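Long-range contact in yersinopine synthase (Yersinia pestis, PDB 6C4M), which catalyses the NADPH-dependent reductive condensation of pyruvate with an aminobutanoate-histidine intermediate, the last step in making the metallophore yersinopine: residues Asn246-Val259 with Leu311-Leu325. Residues are numbered along the deposited sequence; the frame is centred on the assembly and turned at random.
Sequences NLLAAERFSITNYV and LNRLGVEEINLLRFL
Two broken helical segments pack side by side in the largely helical part of this opine dehydrogenase: the turn joining helices 247-251 and 255-264 lies along the loop that follows the Schellman motif closing helix 294-313, at Gly315, and leads to helix 321-329. Ile319 of that loop inserts its branches between Arg252, Phe253 and Tyr258. Its CG2 makes a CH-pi contact over one face of the Phe253 ring, 4.0 Å from the centroid, while CG1, set by chi1 of 74° beside both backbone N and C, carries CD1 to 3.5 Å from Tyr258 CZ. A beta-branched residue suits this place because its two arms serve two rings at once. Arg252 offers a long apolar stem, running counter to Ile319 with CG 3.6 Å from Ile319 CG2, and ends in N-H groups that reach backbone carbonyls. Its NE binds Ala249 O at 2.9 Å, almost exactly in the guanidinium plane, which helps to set the group's rotation; NH1 makes a weak, bent bond to Glu317 O (2.9 Å, 128°). At one end the branched apolar chains of Leu248 and Val316 fill a buried interface, Leu248 CD2 lying 3.8 Å from Leu314 CD1. At the other, Phe324 meets Phe253 obliquely, planes 49° apart, and turns its edge to Ile255 CA; Val259, next to the probable proton donor/acceptor His260, packs on Leu325. Between the two segments one water joins Tyr258 OH (2.6 Å) to Ile319 N, from which it accepts at 3.0 Å.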
ATOM      1  N   ASN A 246      34.926  10.919  -8.813  1.00 38.26           N
ATOM      2  CA  ASN A 246      35.532  11.334  -7.565  1.00 35.31           C
ATOM      3  C   ASN A 246      34.800  10.624  -6.436  1.00 35.99           C
ATOM      4  O   ASN A 246      33.831   9.886  -6.663  1.00 34.65           O
ATOM      5  CB  ASN A 246      35.513  12.863  -7.434  1.00 32.60           C
ATOM      6  CG  ASN A 246      34.132  13.445  -7.557  1.00 39.79           C
ATOM      7  OD1 ASN A 246      33.258  13.171  -6.740  1.00 36.86           O
ATOM      8  ND2 ASN A 246      33.925  14.268  -8.585  1.00 42.65           N
ATOM      9  N   LEU A 247      35.264  10.869  -5.213  1.00 28.59           N
ATOM     10  CA  LEU A 247      34.745  10.157  -4.051  1.00 29.68           C
ATOM     11  C   LEU A 247      33.266  10.474  -3.847  1.00 27.30           C
ATOM     12  O   LEU A 247      32.444   9.569  -3.691  1.00 25.95           O
ATOM     13  CB  LEU A 247      35.560  10.529  -2.801  1.00 32.04           C
ATOM     14  CG  LEU A 247      37.020  10.067  -2.911  1.00 32.40           C
ATOM     15  CD1 LEU A 247      37.967  10.921  -2.044  1.00 30.64           C
ATOM     16  CD2 LEU A 247      37.134   8.554  -2.562  1.00 29.93           C
ATOM     17  N   LEU A 248      32.903  11.752  -3.914  1.00 33.80           N
ATOM     18  CA  LEU A 248      31.505  12.138  -3.711  1.00 35.98           C
ATOM     19  C   LEU A 248      30.610  11.545  -4.794  1.00 38.71           C
ATOM     20  O   LEU A 248      29.461  11.172  -4.517  1.00 33.44           O
ATOM     21  CB  LEU A 248      31.403  13.656  -3.702  1.00 38.40           C
ATOM     22  CG  LEU A 248      30.443  14.458  -2.829  1.00 45.48           C
ATOM     23  CD1 LEU A 248      30.191  13.881  -1.420  1.00 40.59           C
ATOM     24  CD2 LEU A 248      31.056  15.842  -2.734  1.00 42.79           C
ATOM     25  N   ALA A 249      31.125  11.430  -6.024  1.00 31.95           N
ATOM     26  CA  ALA A 249      30.342  10.894  -7.121  1.00 30.55           C
ATOM     27  C   ALA A 249      30.050   9.412  -6.957  1.00 33.27           C
ATOM     28  O   ALA A 249      29.184   8.890  -7.663  1.00 32.02           O
ATOM     29  CB  ALA A 249      31.044  11.129  -8.451  1.00 36.31           C
ATOM     30  N   ALA A 250      30.759   8.718  -6.066  1.00 26.94           N
ATOM     31  CA  ALA A 250      30.352   7.373  -5.659  1.00 29.64           C
ATOM     32  C   ALA A 250      29.465   7.406  -4.411  1.00 28.72           C
ATOM     33  O   ALA A 250      28.493   6.643  -4.327  1.00 24.00           O
ATOM     34  CB  ALA A 250      31.570   6.496  -5.372  1.00 27.27           C
ATOM     35  N   GLU A 251      29.791   8.292  -3.452  1.00 24.58           N
ATOM     36  CA  GLU A 251      29.115   8.305  -2.159  1.00 25.15           C
ATOM     37  C   GLU A 251      27.657   8.731  -2.308  1.00 26.33           C
ATOM     38  O   GLU A 251      26.815   8.405  -1.467  1.00 26.10           O
ATOM     39  CB  GLU A 251      29.859   9.253  -1.199  1.00 25.89           C
ATOM     40  CG  GLU A 251      31.246   8.758  -0.767  1.00 27.32           C
ATOM     41  CD  GLU A 251      32.193   9.852  -0.247  1.00 27.65           C
ATOM     42  OE1 GLU A 251      31.890  11.063  -0.335  1.00 25.20           O
ATOM     43  OE2 GLU A 251      33.304   9.493   0.244  1.00 30.54           O
ATOM     44  N   ARG A 252      27.369   9.516  -3.334  1.00 26.88           N
ATOM     45  CA  ARG A 252      26.015   9.932  -3.618  1.00 31.35           C
ATOM     46  C   ARG A 252      25.079   8.746  -3.813  1.00 28.07           C
ATOM     47  O   ARG A 252      23.872   8.921  -3.703  1.00 27.59           O
ATOM     48  CB  ARG A 252      26.004  10.835  -4.847  1.00 29.74           C
ATOM     49  CG  ARG A 252      26.388  10.127  -6.138  1.00 27.83           C
ATOM     50  CD  ARG A 252      26.357  11.089  -7.319  1.00 29.14           C
ATOM     51  NE  ARG A 252      26.906  10.438  -8.514  1.00 35.58           N
ATOM     52  CZ  ARG A 252      26.422  10.557  -9.752  1.00 36.71           C
ATOM     53  NH1 ARG A 252      25.378  11.335 -10.003  1.00 35.40           N
ATOM     54  NH2 ARG A 252      27.001   9.894 -10.747  1.00 39.32           N
ATOM     55  N   PHE A 253      25.607   7.547  -4.065  1.00 27.21           N
ATOM     56  CA  PHE A 253      24.815   6.331  -4.171  1.00 28.54           C
ATOM     57  C   PHE A 253      24.689   5.563  -2.850  1.00 31.15           C
ATOM     58  O   PHE A 253      24.564   4.324  -2.866  1.00 32.27           O
ATOM     59  CB  PHE A 253      25.412   5.436  -5.265  1.00 33.05           C
ATOM     60  CG  PHE A 253      25.276   6.010  -6.638  1.00 30.77           C
ATOM     61  CD1 PHE A 253      24.055   5.993  -7.268  1.00 30.92           C
ATOM     62  CD2 PHE A 253      26.351   6.574  -7.290  1.00 29.56           C
ATOM     63  CE1 PHE A 253      23.902   6.519  -8.541  1.00 32.55           C
ATOM     64  CE2 PHE A 253      26.210   7.116  -8.559  1.00 31.27           C
ATOM     65  CZ  PHE A 253      24.984   7.085  -9.187  1.00 37.37           C
ATOM     66  N   SER A 254      24.687   6.252  -1.700  1.00 36.25           N
ATOM     67  CA  SER A 254      24.429   5.610  -0.402  1.00 33.78           C
ATOM     68  C   SER A 254      22.917   5.649  -0.110  1.00 31.29           C
ATOM     69  O   SER A 254      22.388   6.669   0.336  1.00 30.77           O
ATOM     70  CB  SER A 254      25.202   6.304   0.720  1.00 30.60           C
ATOM     71  OG  SER A 254      26.591   6.363   0.405  1.00 40.58           O
ATOM     72  N   ILE A 255      22.233   4.514  -0.268  1.00 31.47           N
ATOM     73  CA  ILE A 255      20.776   4.498  -0.162  1.00 34.25           C
ATOM     74  C   ILE A 255      20.305   5.029   1.196  1.00 33.99           C
ATOM     75  O   ILE A 255      19.308   5.761   1.268  1.00 30.62           O
ATOM     76  CB  ILE A 255      20.247   3.076  -0.419  1.00 34.54           C
ATOM     77  CG1 ILE A 255      18.702   3.067  -0.410  1.00 35.33           C
ATOM     78  CG2 ILE A 255      20.830   2.103   0.600  1.00 35.08           C
ATOM     79  CD1 ILE A 255      18.101   1.743  -0.742  1.00 39.44           C
ATOM     80  N   THR A 256      20.997   4.668   2.294  1.00 31.80           N
ATOM     81  CA  THR A 256      20.470   4.968   3.621  1.00 32.16           C
ATOM     82  C   THR A 256      20.441   6.456   3.896  1.00 31.53           C
ATOM     83  O   THR A 256      19.622   6.901   4.695  1.00 30.37           O
ATOM     84  CB  THR A 256      21.257   4.275   4.731  1.00 37.67           C
ATOM     85  OG1 THR A 256      22.612   4.745   4.713  1.00 37.12           O
ATOM     86  CG2 THR A 256      21.202   2.755   4.556  1.00 39.16           C
ATOM     87  N   ASN A 257      21.290   7.245   3.248  1.00 28.65           N
ATOM     88  CA  ASN A 257      21.201   8.688   3.450  1.00 26.93           C
ATOM     89  C   ASN A 257      19.895   9.253   2.927  1.00 28.54           C
ATOM     90  O   ASN A 257      19.428  10.278   3.434  1.00 29.25           O
ATOM     91  CB  ASN A 257      22.358   9.407   2.773  1.00 28.63           C
ATOM     92  CG  ASN A 257      23.714   9.106   3.432  1.00 31.09           C
ATOM     93  OD1 ASN A 257      24.151   7.957   3.466  1.00 34.18           O
ATOM     94  ND2 ASN A 257      24.369  10.142   3.972  1.00 31.69           N
ATOM     95  N   TYR A 258      19.316   8.628   1.897  1.00 28.11           N
ATOM     96  CA  TYR A 258      18.060   9.083   1.303  1.00 23.78           C
ATOM     97  C   TYR A 258      16.845   8.550   2.051  1.00 27.67           C
ATOM     98  O   TYR A 258      15.871   9.283   2.240  1.00 30.62           O
ATOM     99  CB  TYR A 258      17.977   8.641  -0.166  1.00 28.37           C
ATOM    100  CG  TYR A 258      19.015   9.289  -1.044  1.00 26.58           C
ATOM    101  CD1 TYR A 258      18.786  10.529  -1.615  1.00 28.22           C
ATOM    102  CD2 TYR A 258      20.236   8.668  -1.281  1.00 31.74           C
ATOM    103  CE1 TYR A 258      19.752  11.124  -2.431  1.00 28.97           C
ATOM    104  CE2 TYR A 258      21.207   9.255  -2.086  1.00 29.12           C
ATOM    105  CZ  TYR A 258      20.964  10.498  -2.641  1.00 33.63           C
ATOM    106  OH  TYR A 258      21.910  11.119  -3.451  1.00 35.24           O
ATOM    107  N   VAL A 259      16.880   7.287   2.467  1.00 28.95           N
ATOM    108  CA  VAL A 259      15.683   6.568   2.885  1.00 31.59           C
ATOM    109  C   VAL A 259      15.491   6.591   4.397  1.00 31.85           C
ATOM    110  O   VAL A 259      14.363   6.707   4.884  1.00 29.39           O
ATOM    111  CB  VAL A 259      15.754   5.119   2.366  1.00 34.22           C
ATOM    112  CG1 VAL A 259      14.632   4.254   2.913  1.00 34.00           C
ATOM    113  CG2 VAL A 259      15.718   5.134   0.874  1.00 32.89           C
ATOM    114  N   LEU A 311      24.989  18.588  -3.391  1.00 30.46           N
ATOM    115  CA  LEU A 311      25.895  17.977  -4.355  1.00 33.30           C
ATOM    116  C   LEU A 311      26.224  18.934  -5.494  1.00 33.91           C
ATOM    117  O   LEU A 311      27.398  19.134  -5.834  1.00 34.55           O
ATOM    118  CB  LEU A 311      25.276  16.698  -4.887  1.00 34.48           C
ATOM    119  CG  LEU A 311      25.195  15.541  -3.895  1.00 27.33           C
ATOM    120  CD1 LEU A 311      24.350  14.415  -4.454  1.00 30.45           C
ATOM    121  CD2 LEU A 311      26.584  15.040  -3.594  1.00 30.43           C
ATOM    122  N   ASN A 312      25.197  19.532  -6.100  1.00 32.34           N
ATOM    123  CA  ASN A 312      25.440  20.477  -7.184  1.00 37.17           C
ATOM    124  C   ASN A 312      26.399  21.578  -6.752  1.00 37.16           C
ATOM    125  O   ASN A 312      27.292  21.967  -7.512  1.00 33.36           O
ATOM    126  CB  ASN A 312      24.127  21.081  -7.658  1.00 35.95           C
ATOM    127  CG  ASN A 312      23.276  20.093  -8.453  1.00 37.04           C
ATOM    128  OD1 ASN A 312      23.640  18.932  -8.624  1.00 37.23           O
ATOM    129  ND2 ASN A 312      22.137  20.544  -8.903  1.00 34.00           N
ATOM    130  N   ARG A 313      26.218  22.096  -5.535  1.00 37.37           N
ATOM    131  CA  ARG A 313      27.131  23.104  -5.007  1.00 37.81           C
ATOM    132  C   ARG A 313      28.540  22.560  -4.910  1.00 35.19           C
ATOM    133  O   ARG A 313      29.515  23.284  -5.136  1.00 39.94           O
ATOM    134  CB  ARG A 313      26.639  23.561  -3.630  1.00 41.43           C
ATOM    135  CG  ARG A 313      27.506  24.601  -2.965  1.00 41.06           C
ATOM    136  CD  ARG A 313      27.352  25.952  -3.619  1.00 44.18           C
ATOM    137  NE  ARG A 313      27.964  26.964  -2.774  1.00 48.46           N
ATOM    138  CZ  ARG A 313      29.234  27.350  -2.853  1.00 48.72           C
ATOM    139  NH1 ARG A 313      30.041  26.840  -3.776  1.00 47.02           N
ATOM    140  NH2 ARG A 313      29.689  28.270  -2.012  1.00 55.67           N
ATOM    141  N   LEU A 314      28.670  21.293  -4.542  1.00 33.80           N
ATOM    142  CA  LEU A 314      29.969  20.651  -4.460  1.00 34.15           C
ATOM    143  C   LEU A 314      30.515  20.232  -5.815  1.00 37.62           C
ATOM    144  O   LEU A 314      31.613  19.673  -5.859  1.00 36.77           O
ATOM    145  CB  LEU A 314      29.884  19.433  -3.540  1.00 31.58           C
ATOM    146  CG  LEU A 314      29.577  19.859  -2.097  1.00 29.17           C
ATOM    147  CD1 LEU A 314      29.061  18.696  -1.310  1.00 28.37           C
ATOM    148  CD2 LEU A 314      30.818  20.466  -1.434  1.00 37.40           C
ATOM    149  N   GLY A 315      29.788  20.484  -6.906  1.00 36.77           N
ATOM    150  CA  GLY A 315      30.251  20.147  -8.243  1.00 33.17           C
ATOM    151  C   GLY A 315      29.919  18.752  -8.694  1.00 38.71           C
ATOM    152  O   GLY A 315      30.596  18.214  -9.582  1.00 35.07           O
ATOM    153  N   VAL A 316      28.891  18.147  -8.122  1.00 31.11           N
ATOM    154  CA  VAL A 316      28.561  16.757  -8.364  1.00 33.21           C
ATOM    155  C   VAL A 316      27.105  16.685  -8.792  1.00 35.99           C
ATOM    156  O   VAL A 316      26.236  17.393  -8.254  1.00 31.05           O
ATOM    157  CB  VAL A 316      28.857  15.896  -7.115  1.00 29.53           C
ATOM    158  CG1 VAL A 316      28.392  14.481  -7.311  1.00 30.36           C
ATOM    159  CG2 VAL A 316      30.361  15.895  -6.827  1.00 35.93           C
ATOM    160  N   GLU A 317      26.858  15.884  -9.820  1.00 30.45           N
ATOM    161  CA  GLU A 317      25.515  15.689 -10.330  1.00 37.94           C
ATOM    162  C   GLU A 317      24.696  14.864  -9.350  1.00 31.91           C
ATOM    163  O   GLU A 317      25.208  13.913  -8.745  1.00 30.35           O
ATOM    164  CB  GLU A 317      25.574  14.984 -11.696  1.00 42.01           C
ATOM    165  CG  GLU A 317      25.985  15.882 -12.846  1.00 53.84           C
ATOM    166  CD  GLU A 317      24.800  16.662 -13.431  1.00 67.23           C
ATOM    167  OE1 GLU A 317      23.717  16.674 -12.800  1.00 63.83           O
ATOM    168  OE2 GLU A 317      24.945  17.255 -14.530  1.00 74.24           O
ATOM    169  N   GLU A 318      23.416  15.217  -9.216  1.00 32.45           N
ATOM    170  CA  GLU A 318      22.505  14.436  -8.392  1.00 33.95           C
ATOM    171  C   GLU A 318      22.186  13.115  -9.069  1.00 29.02           C
ATOM    172  O   GLU A 318      22.286  12.978 -10.282  1.00 28.17           O
ATOM    173  CB  GLU A 318      21.212  15.206  -8.108  1.00 32.80           C
ATOM    174  CG  GLU A 318      20.257  15.401  -9.295  1.00 37.71           C
ATOM    175  CD  GLU A 318      20.708  16.490 -10.258  1.00 43.18           C
ATOM    176  OE1 GLU A 318      21.890  16.910 -10.208  1.00 41.56           O
ATOM    177  OE2 GLU A 318      19.884  16.928 -11.073  1.00 46.56           O
ATOM    178  N   ILE A 319      21.803  12.130  -8.260  1.00 30.27           N
ATOM    179  CA  ILE A 319      21.320  10.855  -8.785  1.00 30.52           C
ATOM    180  C   ILE A 319      19.850  10.971  -9.198  1.00 30.11           C
ATOM    181  O   ILE A 319      19.188  11.961  -8.875  1.00 28.63           O
ATOM    182  CB  ILE A 319      21.491   9.731  -7.746  1.00 30.93           C
ATOM    183  CG1 ILE A 319      20.463   9.848  -6.616  1.00 34.16           C
ATOM    184  CG2 ILE A 319      22.916   9.752  -7.180  1.00 30.54           C
ATOM    185  CD1 ILE A 319      20.531   8.700  -5.613  1.00 32.81           C
ATOM    186  N   ASN A 320      19.368   9.977  -9.947  1.00 28.20           N
ATOM    187  CA  ASN A 320      17.942   9.694 -10.132  1.00 28.15           C
ATOM    188  C   ASN A 320      17.518   8.752  -9.012  1.00 26.28           C
ATOM    189  O   ASN A 320      17.793   7.548  -9.062  1.00 29.89           O
ATOM    190  CB  ASN A 320      17.713   9.064 -11.501  1.00 35.07           C
ATOM    191  CG  ASN A 320      16.230   8.703 -11.750  1.00 31.48           C
ATOM    192  OD1 ASN A 320      15.460   8.533 -10.810  1.00 29.22           O
ATOM    193  ND2 ASN A 320      15.860   8.542 -13.025  1.00 32.61           N
ATOM    194  N   LEU A 321      16.849   9.301  -7.991  1.00 31.57           N
ATOM    195  CA  LEU A 321      16.540   8.512  -6.802  1.00 31.31           C
ATOM    196  C   LEU A 321      15.714   7.279  -7.142  1.00 32.49           C
ATOM    197  O   LEU A 321      16.027   6.166  -6.703  1.00 31.00           O
ATOM    198  CB  LEU A 321      15.819   9.378  -5.773  1.00 28.91           C
ATOM    199  CG  LEU A 321      15.331   8.616  -4.540  1.00 29.64           C
ATOM    200  CD1 LEU A 321      16.479   7.959  -3.777  1.00 33.39           C
ATOM    201  CD2 LEU A 321      14.538   9.559  -3.645  1.00 34.78           C
ATOM    202  N   LEU A 322      14.654   7.447  -7.927  1.00 31.21           N
ATOM    203  CA  LEU A 322      13.758   6.323  -8.161  1.00 34.29           C
ATOM    204  C   LEU A 322      14.437   5.244  -9.022  1.00 33.01           C
ATOM    205  O   LEU A 322      14.345   4.046  -8.716  1.00 27.18           O
ATOM    206  CB  LEU A 322      12.442   6.831  -8.786  1.00 30.43           C
ATOM    207  CG  LEU A 322      11.366   5.768  -8.982  1.00 28.86           C
ATOM    208  CD1 LEU A 322      10.996   5.036  -7.677  1.00 29.08           C
ATOM    209  CD2 LEU A 322      10.102   6.324  -9.679  1.00 32.95           C
ATOM    210  N   ARG A 323      15.189   5.652 -10.055  1.00 30.74           N
ATOM    211  CA  ARG A 323      15.977   4.678 -10.824  1.00 36.70           C
ATOM    212  C   ARG A 323      16.967   3.936  -9.932  1.00 34.81           C
ATOM    213  O   ARG A 323      17.113   2.711 -10.042  1.00 32.36           O
ATOM    214  CB  ARG A 323      16.729   5.361 -11.979  1.00 35.21           C
ATOM    215  CG  ARG A 323      17.510   4.379 -12.938  1.00 33.58           C
ATOM    216  CD  ARG A 323      18.789   5.004 -13.541  1.00 39.02           C
ATOM    217  NE  ARG A 323      19.647   5.387 -12.437  1.00 43.54           N
ATOM    218  CZ  ARG A 323      20.327   4.535 -11.681  1.00 40.94           C
ATOM    219  NH1 ARG A 323      20.328   3.227 -11.951  1.00 39.87           N
ATOM    220  NH2 ARG A 323      21.027   5.009 -10.661  1.00 41.17           N
ATOM    221  N   PHE A 324      17.663   4.666  -9.054  1.00 31.22           N
ATOM    222  CA  PHE A 324      18.609   4.041  -8.126  1.00 33.19           C
ATOM    223  C   PHE A 324      17.903   3.031  -7.229  1.00 28.90           C
ATOM    224  O   PHE A 324      18.354   1.891  -7.085  1.00 29.86           O
ATOM    225  CB  PHE A 324      19.296   5.130  -7.292  1.00 30.74           C
ATOM    226  CG  PHE A 324      20.197   4.608  -6.195  1.00 32.32           C
ATOM    227  CD1 PHE A 324      21.389   3.947  -6.502  1.00 37.27           C
ATOM    228  CD2 PHE A 324      19.883   4.827  -4.856  1.00 36.70           C
ATOM    229  CE1 PHE A 324      22.234   3.482  -5.491  1.00 37.77           C
ATOM    230  CE2 PHE A 324      20.728   4.373  -3.842  1.00 39.75           C
ATOM    231  CZ  PHE A 324      21.909   3.711  -4.162  1.00 37.91           C
ATOM    232  N   LEU A 325      16.805   3.441  -6.590  1.00 31.36           N
ATOM    233  CA  LEU A 325      16.082   2.519  -5.715  1.00 33.34           C
ATOM    234  C   LEU A 325      15.627   1.279  -6.464  1.00 33.82           C
ATOM    235  O   LEU A 325      15.749   0.155  -5.962  1.00 33.95           O
ATOM    236  CB  LEU A 325      14.866   3.197  -5.107  1.00 31.78           C
ATOM    237  CG  LEU A 325      15.123   4.393  -4.212  1.00 36.11           C
ATOM    238  CD1 LEU A 325      13.783   5.076  -3.821  1.00 34.14           C
ATOM    239  CD2 LEU A 325      15.878   3.974  -2.959  1.00 37.32           C
TER
HETATM  240  O   HOH W   1      21.555  12.847  -5.367  1.00 28.50           O